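Local atomic coordinates of molybdopterin synthase sulfur carrier subunit (Homo sapiens, PDB entry 5MPO), a protein that carries sulfur as a C-terminal thiocarboxylate and donates it, within the molybdopterin synthase complex, to convert precursor Z into molybdopterin. Residues 74-79 and 98-103. Sequence-based numbering, arbitrary orientation.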
loop_
_atom_site.group_PDB
_atom_site.type_symbol
_atom_site.label_atom_id
_atom_site.label_comp_id
_atom_site.label_asym_id
_atom_site.label_seq_id
_atom_site.Cartn_x
_atom_site.Cartn_y
_atom_site.Cartn_z
ATOM N N ILE B 74 -30.081 5.412 -5.820
ATOM C CA ILE B 74 -30.000 4.919 -7.230
ATOM C C ILE B 74 -30.661 3.530 -7.264
ATOM O O ILE B 74 -30.872 2.870 -6.207
ATOM C CB ILE B 74 -28.535 4.988 -7.764
ATOM C CG1 ILE B 74 -28.455 4.800 -9.274
ATOM C CG2 ILE B 74 -27.606 3.995 -7.060
ATOM C CD1 ILE B 74 -27.041 4.917 -9.836
ATOM N N PHE B 75 -31.003 3.103 -8.460
ATOM C CA PHE B 75 -31.356 1.721 -8.676
ATOM C C PHE B 75 -30.196 0.878 -9.205
ATOM O O PHE B 75 -29.366 1.354 -10.021
ATOM C CB PHE B 75 -32.460 1.607 -9.735
ATOM C CG PHE B 75 -33.848 1.866 -9.236
ATOM C CD1 PHE B 75 -34.281 1.393 -8.001
ATOM C CD2 PHE B 75 -34.766 2.525 -10.064
ATOM C CE1 PHE B 75 -35.584 1.631 -7.571
ATOM C CE2 PHE B 75 -36.072 2.764 -9.644
ATOM C CZ PHE B 75 -36.472 2.319 -8.397
ATOM N N ALA B 76 -30.207 -0.400 -8.802
ATOM C CA ALA B 76 -29.614 -1.462 -9.611
ATOM C C ALA B 76 -30.744 -2.370 -10.154
ATOM O O ALA B 76 -31.551 -2.887 -9.377
ATOM C CB ALA B 76 -28.613 -2.285 -8.790
ATOM N N VAL B 77 -30.767 -2.562 -11.473
ATOM C CA VAL B 77 -31.713 -3.427 -12.160
ATOM C C VAL B 77 -30.884 -4.513 -12.777
ATOM O O VAL B 77 -30.016 -4.241 -13.608
ATOM C CB VAL B 77 -32.461 -2.675 -13.309
ATOM C CG1 VAL B 77 -33.327 -3.637 -14.157
ATOM C CG2 VAL B 77 -33.275 -1.531 -12.734
ATOM N N ARG B 78 -31.161 -5.747 -12.402
ATOM C CA ARG B 78 -30.354 -6.886 -12.827
ATOM C C ARG B 78 -28.885 -6.582 -12.536
ATOM O O ARG B 78 -28.036 -6.800 -13.371
ATOM C CB ARG B 78 -30.582 -7.217 -14.320
ATOM C CG ARG B 78 -31.956 -7.824 -14.681
ATOM C CD ARG B 78 -32.060 -8.188 -16.149
ATOM N NE ARG B 78 -32.022 -7.002 -17.021
ATOM C CZ ARG B 78 -33.077 -6.268 -17.406
ATOM N NH1 ARG B 78 -34.329 -6.539 -17.012
ATOM N NH2 ARG B 78 -32.879 -5.221 -18.192
ATOM N N GLN B 79 -28.623 -5.996 -11.369
ATOM C CA GLN B 79 -27.265 -5.716 -10.895
ATOM C C GLN B 79 -26.506 -4.686 -11.722
ATOM O O GLN B 79 -25.299 -4.727 -11.782
ATOM C CB GLN B 79 -26.423 -6.995 -10.862
ATOM C CG GLN B 79 -26.926 -8.115 -9.975
ATOM C CD GLN B 79 -25.942 -9.303 -10.005
ATOM O OE1 GLN B 79 -24.744 -9.172 -10.341
ATOM N NE2 GLN B 79 -26.434 -10.447 -9.664
ATOM N N ALA B 98 -32.829 -3.203 -6.958
ATOM C CA ALA B 98 -32.298 -2.858 -5.624
ATOM C C ALA B 98 -32.346 -1.354 -5.414
ATOM O O ALA B 98 -32.127 -0.554 -6.354
ATOM C CB ALA B 98 -30.904 -3.401 -5.437
ATOM N N VAL B 99 -32.755 -0.976 -4.213
ATOM C CA VAL B 99 -32.837 0.437 -3.838
ATOM C C VAL B 99 -31.537 0.723 -3.078
ATOM O O VAL B 99 -31.321 0.160 -1.986
ATOM C CB VAL B 99 -34.069 0.767 -2.934
ATOM C CG1 VAL B 99 -34.067 2.255 -2.538
ATOM C CG2 VAL B 99 -35.360 0.409 -3.666
ATOM N N ILE B 100 -30.707 1.569 -3.696
ATOM C CA ILE B 100 -29.301 1.781 -3.322
ATOM C C ILE B 100 -29.126 3.197 -2.675
ATOM O O ILE B 100 -29.049 4.195 -3.375
ATOM C CB ILE B 100 -28.435 1.719 -4.608
ATOM C CG1 ILE B 100 -28.664 0.438 -5.439
ATOM C CG2 ILE B 100 -26.960 1.946 -4.302
ATOM C CD1 ILE B 100 -28.093 -0.814 -4.848
ATOM N N PRO B 101 -29.160 3.291 -1.360
ATOM C CA PRO B 101 -28.775 4.554 -0.721
ATOM C C PRO B 101 -27.275 4.848 -0.939
ATOM O O PRO B 101 -26.555 3.951 -1.387
ATOM C CB PRO B 101 -29.047 4.302 0.768
ATOM C CG PRO B 101 -29.607 2.926 0.882
ATOM C CD PRO B 101 -29.408 2.210 -0.389
ATOM N N PRO B 102 -26.808 6.076 -0.608
ATOM C CA PRO B 102 -25.412 6.433 -0.913
ATOM C C PRO B 102 -24.469 5.490 -0.170
ATOM O O PRO B 102 -24.691 5.127 1.024
ATOM C CB PRO B 102 -25.305 7.868 -0.425
ATOM C CG PRO B 102 -26.264 7.938 0.717
ATOM C CD PRO B 102 -27.431 7.085 0.276
ATOM N N ILE B 103 -23.488 4.994 -0.919
ATOM C CA ILE B 103 -22.727 3.833 -0.464
ATOM C C ILE B 103 -21.522 4.234 0.379
ATOM O O ILE B 103 -21.097 5.404 0.335
ATOM C CB ILE B 103 -22.310 2.895 -1.633
ATOM C CG1 ILE B 103 -21.200 3.525 -2.454
ATOM C CG2 ILE B 103 -23.542 2.463 -2.451
ATOM C CD1 ILE B 103 -21.045 2.910 -3.823
#
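Four backbone hydrogen bonds join Ile74 and Ala76 to Ile100 and Ala98, pairing strand 74-77 antiparallel with the end of strand 96-100. Ile74 and Ile100 exchange two of them, Ile74 N to Ile100 O at 2.9 Å and Ile100 N to Ile74 O at 2.8 Å. Ala76 and Ala98 form the second such pair; the bond from Ala98 N to Ala76 O (2.8 Å) is nearly straight, 169° at the hydrogen. Ala98 O accepts from Ala76 N and also receives a CA-H...O contact from Phe75 CA at 3.3 Å. The same oxygen lies in the plane of the Phe75 ring, at its edge, 3.3 Å from CD1.

Between these pairs stands the non-hydrogen-bonded pair Phe75-Val99. Phe75 holds CG anti to its carbonyl carbon (chi1 -81°), which places ring atom CE1 4.1 Å from Val99 CG2. On the other face of the sheet, Ile74 CG2 packs alongside Ile100 CB and CG2, while Ile100 CD1 extends to 4.2 Å from Ala76 CB.

Phe75 and Val99 face helix 52-62, where both touch Trp56; a mixed sheet with a helix packed on it is the beta-grasp architecture of MoaD proteins. Across the sheet, Ala76 and Ala98 pack against a chain of another protein, and Tyr81 of strand 80-82 touches Ile74 and Ile100. Strand 96-100 lies between antiparallel strand 74-77 and parallel strand 24-29; beyond it the chain runs toward Gly106, thiocarboxylated in the active carrier.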